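Long-range contacts in trans-2-enoyl-CoA reductase [NADH] (Treponema denticola ATCC 35405, PDB 4GGO), which catalyses the NADH-dependent reduction of the carbon-carbon double bond of crotonyl-CoA to give butyryl-CoA, a step of bacterial fatty acid synthesis: residues A[223-227]-A[268-272]; A[141-147]-A[227-232]; A[187-191]-A[286-290]. All blocks are in the same frame, centred on the assembly; numbering follows the deposited sequence.

Interaction 1 (A[223-227]-A[268-272]); sequences LEEGC and PSIRA
A type II beta turn from Glu224 to Cys227 meets the start of strand 270-276 at one end of the parallel sheet of the Rossmann fold, and Gly226, Cys227, Ser269, Ile270 and Arg271 carry the contact. Gly226, third in the turn, has a phi of 83°, a backbone shape that glycine adopts readily. Both its polar backbone atoms are used: Gly226 N donates to Ser269 O at 2.7 Å, while Gly226 O receives two nitrogens of Arg271. The guanidinium takes that oxygen side-on, close to its own plane. Arg271 NH2 reaches Gly226 O at 3.0 Å in the carbonyl plane, whereas Arg271 NE, 3.2 Å from the same oxygen, stands above that plane. The bend at chi3 (-68°) brings this NE/NH2 edge to Gly226 O. From the backbone, Arg271 N donates to Cys227 O at 2.9 Å, a fairly straight bond.

Ile270 lays its CG1 against Cys227 O, and the tip of the same side chain, Ile270 CD1, meets Leu223 CD1 at 3.9 Å as the two side chains cross. Ile214 of helix 208-219 touches both Leu223 and Ile270. The Glu225 side chain, pointing away at CB, bends at chi2 (81°) until its carboxylate lies over Ser269, with Glu225 OE1 and OE2 each 3.3 Å from Ser269 CB.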
# COMPACT_ATOMS: atom_id res chain seq x y z
N LEU A 223 -8.72 17.05 -14.29
CA LEU A 223 -7.39 16.52 -14.57
C LEU A 223 -6.54 17.56 -15.28
O LEU A 223 -6.91 18.06 -16.34
CB LEU A 223 -7.48 15.25 -15.41
CG LEU A 223 -8.33 14.10 -14.87
CD1 LEU A 223 -8.17 12.87 -15.75
CD2 LEU A 223 -7.97 13.80 -13.43
N GLU A 224 -5.39 17.88 -14.69
CA GLU A 224 -4.44 18.77 -15.34
C GLU A 224 -3.79 18.04 -16.52
O GLU A 224 -3.64 16.82 -16.49
CB GLU A 224 -3.36 19.22 -14.34
CG GLU A 224 -2.42 20.28 -14.88
CD GLU A 224 -3.14 21.53 -15.34
OE1 GLU A 224 -3.47 22.37 -14.48
OE2 GLU A 224 -3.39 21.66 -16.56
N GLU A 225 -3.44 18.79 -17.55
CA GLU A 225 -2.76 18.23 -18.72
C GLU A 225 -1.48 17.52 -18.28
O GLU A 225 -0.64 18.10 -17.61
CB GLU A 225 -2.43 19.33 -19.72
CG GLU A 225 -1.81 18.84 -21.02
CD GLU A 225 -2.85 18.31 -22.00
OE1 GLU A 225 -4.06 18.49 -21.75
OE2 GLU A 225 -2.45 17.71 -23.03
N GLY A 226 -1.36 16.25 -18.67
CA GLY A 226 -0.19 15.46 -18.32
C GLY A 226 -0.26 14.86 -16.93
O GLY A 226 0.76 14.50 -16.35
N CYS A 227 -1.48 14.75 -16.41
CA CYS A 227 -1.70 14.20 -15.07
C CYS A 227 -1.17 12.77 -14.95
O CYS A 227 -1.42 11.93 -15.81
CB CYS A 227 -3.18 14.24 -14.71
SG CYS A 227 -3.57 13.63 -13.05
N PRO A 268 -4.97 11.02 -24.34
CA PRO A 268 -3.62 11.39 -24.79
C PRO A 268 -2.98 12.45 -23.90
O PRO A 268 -1.77 12.69 -23.99
CB PRO A 268 -3.86 11.96 -26.19
CG PRO A 268 -5.12 11.30 -26.65
CD PRO A 268 -5.97 11.19 -25.41
N SER A 269 -3.78 13.07 -23.03
CA SER A 269 -3.29 14.10 -22.13
C SER A 269 -3.00 13.54 -20.74
O SER A 269 -2.92 14.29 -19.77
CB SER A 269 -4.32 15.22 -22.02
OG SER A 269 -5.54 14.75 -21.48
N ILE A 270 -2.85 12.22 -20.65
CA ILE A 270 -2.62 11.58 -19.35
C ILE A 270 -1.43 10.63 -19.38
O ILE A 270 -1.00 10.18 -20.44
CB ILE A 270 -3.89 10.83 -18.87
CG1 ILE A 270 -4.06 10.99 -17.36
CG2 ILE A 270 -3.84 9.36 -19.27
CD1 ILE A 270 -5.36 10.41 -16.83
N ARG A 271 -0.89 10.34 -18.19
CA ARG A 271 0.21 9.40 -18.06
C ARG A 271 -0.11 8.36 -16.99
O ARG A 271 0.10 8.59 -15.80
CB ARG A 271 1.51 10.13 -17.73
CG ARG A 271 2.05 10.97 -18.88
CD ARG A 271 3.34 11.69 -18.49
NE ARG A 271 3.11 12.72 -17.49
CZ ARG A 271 4.07 13.50 -16.99
NH1 ARG A 271 5.32 13.36 -17.40
NH2 ARG A 271 3.77 14.41 -16.07
N ALA A 272 -0.64 7.22 -17.42
CA ALA A 272 -1.06 6.16 -16.51
C ALA A 272 -0.04 5.03 -16.45
O ALA A 272 0.48 4.60 -17.48
CB ALA A 272 -2.42 5.62 -16.91

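Interaction 2 (A[141-147]-A[227-232]); sequences FDLIVYS and CITLAY
Thr229 faces Ile144 across two neighbouring strands, and its side chain can be traced outward from the backbone. CB lies against Ile144 CB and close to Ile144 O. From there OG1 extends anti to the backbone N (chi1 -176°), a torsion that brings the hydroxyl beside the adjacent strand, where Thr229 OG1 donates to Ile144 O at 3.1 Å, tilted from the carbonyl plane. Thr229 OG1 also abuts Ile144 CB at 3.6 Å and has a further hydrogen-bond partner in Trp210 NE1 of helix 208-219. Ile144 O is thus held by two donors, since Leu230 N approaches it almost end-on at 3.0 Å.

These are the fourth and fifth strands across the seven-stranded parallel Rossmann sheet: their axes differ by only 8° and come within 4.6 Å. Ile144 N to Ile228 O and Tyr146 N to Leu230 O are both 2.7 Å, each donor lying nearly in line with the C=O bond; Tyr232 N to Tyr146 O is weak.

Side chains alternate between the faces. Ile144, Tyr146, Thr229 and Ala231 turn to the face covered by helix 208-219, where Tyr146 OH bonds Asp209 OD2. Leu143, Val145, Ile228 and Leu230 take the other, along which helix 311-323 packs; there Leu143 CD1 rests on Ile228 CG2 at 3.7 Å. At the carboxyl ends, toward the NAD-binding residues Tyr62 and Leu148, the Tyr232 ring runs back across Val145, Tyr232 CE2 lying 3.6 Å from Val145 CG1, while Ser147 OG sits at the ring edge in its plane. The Tyr232 hydroxyl finds its hydrogen-bond partner in Ser66 OG.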
# COMPACT_ATOMS: atom_id res chain seq x y z
N PHE A 141 -6.28 17.96 -10.46
CA PHE A 141 -5.26 17.01 -10.01
C PHE A 141 -4.16 16.78 -11.04
O PHE A 141 -4.44 16.64 -12.23
CB PHE A 141 -5.91 15.67 -9.63
CG PHE A 141 -6.87 15.77 -8.48
CD1 PHE A 141 -6.42 16.02 -7.20
CD2 PHE A 141 -8.23 15.58 -8.68
CE1 PHE A 141 -7.31 16.11 -6.14
CE2 PHE A 141 -9.12 15.66 -7.63
CZ PHE A 141 -8.66 15.92 -6.35
N ASP A 142 -2.92 16.75 -10.58
CA ASP A 142 -1.78 16.45 -11.46
C ASP A 142 -1.12 15.13 -11.07
O ASP A 142 -0.21 14.66 -11.76
CB ASP A 142 -0.77 17.59 -11.46
CG ASP A 142 -0.30 17.97 -10.07
OD1 ASP A 142 0.68 17.37 -9.59
OD2 ASP A 142 -0.91 18.86 -9.45
N LEU A 143 -1.57 14.54 -9.97
CA LEU A 143 -1.11 13.22 -9.56
C LEU A 143 -2.22 12.47 -8.83
O LEU A 143 -2.76 12.95 -7.84
CB LEU A 143 0.12 13.32 -8.66
CG LEU A 143 0.58 11.99 -8.04
CD1 LEU A 143 1.01 11.01 -9.12
CD2 LEU A 143 1.70 12.22 -7.04
N ILE A 144 -2.57 11.29 -9.34
CA ILE A 144 -3.61 10.47 -8.73
C ILE A 144 -3.08 9.10 -8.35
O ILE A 144 -2.78 8.28 -9.21
CB ILE A 144 -4.82 10.31 -9.66
CG1 ILE A 144 -5.37 11.68 -10.06
CG2 ILE A 144 -5.90 9.47 -9.00
CD1 ILE A 144 -6.57 11.61 -10.97
N VAL A 145 -2.98 8.85 -7.05
CA VAL A 145 -2.45 7.59 -6.56
C VAL A 145 -3.57 6.62 -6.18
O VAL A 145 -4.34 6.88 -5.26
CB VAL A 145 -1.53 7.81 -5.34
CG1 VAL A 145 -0.98 6.48 -4.85
CG2 VAL A 145 -0.40 8.77 -5.70
N TYR A 146 -3.65 5.51 -6.91
CA TYR A 146 -4.65 4.49 -6.63
C TYR A 146 -4.04 3.36 -5.82
O TYR A 146 -3.34 2.50 -6.36
CB TYR A 146 -5.26 3.95 -7.92
CG TYR A 146 -6.48 3.08 -7.70
CD1 TYR A 146 -6.35 1.71 -7.49
CD2 TYR A 146 -7.75 3.63 -7.71
CE1 TYR A 146 -7.47 0.92 -7.28
CE2 TYR A 146 -8.87 2.84 -7.51
CZ TYR A 146 -8.72 1.49 -7.29
OH TYR A 146 -9.83 0.70 -7.09
N SER A 147 -4.31 3.35 -4.52
CA SER A 147 -3.75 2.34 -3.63
C SER A 147 -4.82 1.68 -2.76
O SER A 147 -4.60 1.42 -1.58
CB SER A 147 -2.67 2.96 -2.74
OG SER A 147 -2.12 2.00 -1.85
N CYS A 227 -1.48 14.75 -16.41
CA CYS A 227 -1.70 14.20 -15.07
C CYS A 227 -1.17 12.77 -14.95
O CYS A 227 -1.42 11.93 -15.81
CB CYS A 227 -3.18 14.24 -14.71
SG CYS A 227 -3.57 13.63 -13.05
N ILE A 228 -0.43 12.51 -13.88
CA ILE A 228 0.08 11.18 -13.61
C ILE A 228 -0.90 10.40 -12.74
O ILE A 228 -1.36 10.90 -11.72
CB ILE A 228 1.44 11.23 -12.88
CG1 ILE A 228 2.48 11.95 -13.74
CG2 ILE A 228 1.90 9.83 -12.51
CD1 ILE A 228 3.82 12.10 -13.06
N THR A 229 -1.22 9.18 -13.14
CA THR A 229 -2.01 8.30 -12.28
C THR A 229 -1.37 6.91 -12.18
O THR A 229 -0.95 6.33 -13.18
CB THR A 229 -3.50 8.21 -12.71
OG1 THR A 229 -4.22 7.42 -11.77
CG2 THR A 229 -3.64 7.61 -14.10
N LEU A 230 -1.27 6.41 -10.95
CA LEU A 230 -0.59 5.14 -10.70
C LEU A 230 -1.48 4.18 -9.92
O LEU A 230 -2.26 4.60 -9.07
CB LEU A 230 0.70 5.37 -9.91
CG LEU A 230 1.68 6.44 -10.39
CD1 LEU A 230 2.88 6.50 -9.47
CD2 LEU A 230 2.12 6.17 -11.82
N ALA A 231 -1.35 2.90 -10.22
CA ALA A 231 -1.97 1.86 -9.42
C ALA A 231 -0.88 0.91 -8.94
O ALA A 231 -0.10 0.39 -9.75
CB ALA A 231 -3.02 1.11 -10.22
N TYR A 232 -0.81 0.69 -7.63
CA TYR A 232 0.24 -0.14 -7.06
C TYR A 232 -0.08 -1.62 -7.22
O TYR A 232 -1.24 -2.03 -7.19
CB TYR A 232 0.46 0.21 -5.59
CG TYR A 232 1.00 1.61 -5.39
CD1 TYR A 232 1.92 2.14 -6.29
CD2 TYR A 232 0.60 2.39 -4.32
CE1 TYR A 232 2.43 3.42 -6.12
CE2 TYR A 232 1.10 3.67 -4.14
CZ TYR A 232 2.02 4.18 -5.04
OH TYR A 232 2.52 5.45 -4.88

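Interaction 3 (A[187-191]-A[286-290]); sequences EISAE and AVIPV
Ile188 and Pro289 meet nearly at a right angle, the isoleucine side chain crossing the proline ring without any hydrogen bond between the two segments. Ile188 CG1 lies 3.8 Å from Pro289 CB and equally close to CG of the same ring. The Ile188 CD1 methyl sits 3.6 Å from Pro289 CA and 3.7 Å from Val287 O. The isoleucine takes a chi1 of 69°, with CG1 in the crowded position between its own N and carbonyl carbon; the nearly straight chi2 (173°) then extends CD1 to the loop. Two residues along the strand, Ala190 CB adds a looser contact, 4.3 Å from Pro289 CG.

The strand is paired with its antiparallel neighbour 173-178, to which Ile188 and Ala190 bond through Gly175 and Phe173. Phe173 also touches Pro289 and Val290, and Val290 makes a backbone bond to Lys176. Val290 occupies the N-cap position of helix 291-305. Within the same loop, Ile288 packs on Tyr244. One face of a beta hairpin, offering Ile188 and Ala190, thus lies against the loop that runs beside the probable proton donor Tyr244 and leads into helix 291-305.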
# COMPACT_ATOMS: atom_id res chain seq x y z
N GLU A 187 3.49 -26.08 6.94
CA GLU A 187 3.21 -26.33 5.53
C GLU A 187 1.73 -26.07 5.28
O GLU A 187 0.86 -26.79 5.77
CB GLU A 187 3.56 -27.77 5.16
CG GLU A 187 3.18 -28.14 3.74
CD GLU A 187 4.16 -29.10 3.10
OE1 GLU A 187 5.34 -29.10 3.50
OE2 GLU A 187 3.75 -29.87 2.20
N ILE A 188 1.45 -25.02 4.51
CA ILE A 188 0.07 -24.64 4.22
C ILE A 188 -0.20 -24.68 2.72
O ILE A 188 0.73 -24.71 1.92
CB ILE A 188 -0.26 -23.25 4.76
CG1 ILE A 188 0.49 -22.17 3.99
CG2 ILE A 188 0.06 -23.17 6.25
CD1 ILE A 188 0.08 -20.76 4.36
N SER A 189 -1.47 -24.68 2.36
CA SER A 189 -1.86 -24.83 0.96
C SER A 189 -2.98 -23.87 0.56
O SER A 189 -3.75 -23.41 1.40
CB SER A 189 -2.31 -26.27 0.69
OG SER A 189 -1.28 -27.19 1.03
N ALA A 190 -3.05 -23.58 -0.73
CA ALA A 190 -4.16 -22.83 -1.30
C ALA A 190 -4.77 -23.65 -2.42
O ALA A 190 -4.11 -23.98 -3.41
CB ALA A 190 -3.69 -21.48 -1.81
N GLU A 191 -6.05 -24.00 -2.27
CA GLU A 191 -6.75 -24.82 -3.25
C GLU A 191 -6.99 -24.02 -4.53
O GLU A 191 -7.08 -22.80 -4.49
CB GLU A 191 -8.08 -25.30 -2.67
CG GLU A 191 -7.97 -26.04 -1.35
CD GLU A 191 -7.54 -27.49 -1.50
OE1 GLU A 191 -8.25 -28.38 -0.98
OE2 GLU A 191 -6.49 -27.75 -2.14
N ALA A 286 -0.38 -13.64 6.02
CA ALA A 286 -0.35 -14.81 6.89
C ALA A 286 -0.95 -16.07 6.27
O ALA A 286 -0.46 -17.18 6.51
CB ALA A 286 -1.02 -14.50 8.22
N VAL A 287 -1.99 -15.90 5.46
CA VAL A 287 -2.69 -17.05 4.88
C VAL A 287 -2.10 -17.48 3.54
O VAL A 287 -2.49 -18.52 2.99
CB VAL A 287 -4.20 -16.78 4.72
CG1 VAL A 287 -4.84 -16.55 6.08
CG2 VAL A 287 -4.43 -15.59 3.80
N ILE A 288 -1.17 -16.70 3.01
CA ILE A 288 -0.55 -17.02 1.73
C ILE A 288 0.67 -17.92 1.94
O ILE A 288 1.56 -17.58 2.71
CB ILE A 288 -0.09 -15.75 0.99
CG1 ILE A 288 -1.25 -14.76 0.86
CG2 ILE A 288 0.45 -16.11 -0.38
CD1 ILE A 288 -0.84 -13.45 0.21
N PRO A 289 0.70 -19.07 1.25
CA PRO A 289 1.85 -19.98 1.35
C PRO A 289 3.12 -19.31 0.84
O PRO A 289 3.06 -18.52 -0.09
CB PRO A 289 1.45 -21.14 0.42
CG PRO A 289 -0.04 -21.08 0.35
CD PRO A 289 -0.38 -19.62 0.41
N VAL A 290 4.25 -19.62 1.49
CA VAL A 290 5.58 -19.11 1.13
C VAL A 290 5.83 -17.66 1.55
O VAL A 290 6.90 -17.35 2.10
CB VAL A 290 5.92 -19.31 -0.37
CG1 VAL A 290 7.33 -18.82 -0.67
CG2 VAL A 290 5.78 -20.78 -0.76

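In the fold
Interactions 1 and 2 adjoin, their centres about 10 Å apart, and share Cys227: the chain leaves the turn of interaction 1 directly into strand 227-233, which lies between 141-146 and 270-276 in the seven-stranded parallel sheet. Strand 227-233 therefore joins the two contacts, and Arg271 O to Thr229 N continues the pairing from one to the other. Interaction 3 lies on the opposite side of the chain's centre, about 40 Å from interaction 1 and about 32 Å from interaction 2, centre to centre. In sequence its segments bracket both of those of interaction 1 and alternate with those of interaction 2. All six segments belong to the catalytic region, which therefore contributes both sheet strands and the hairpin contact near Tyr244.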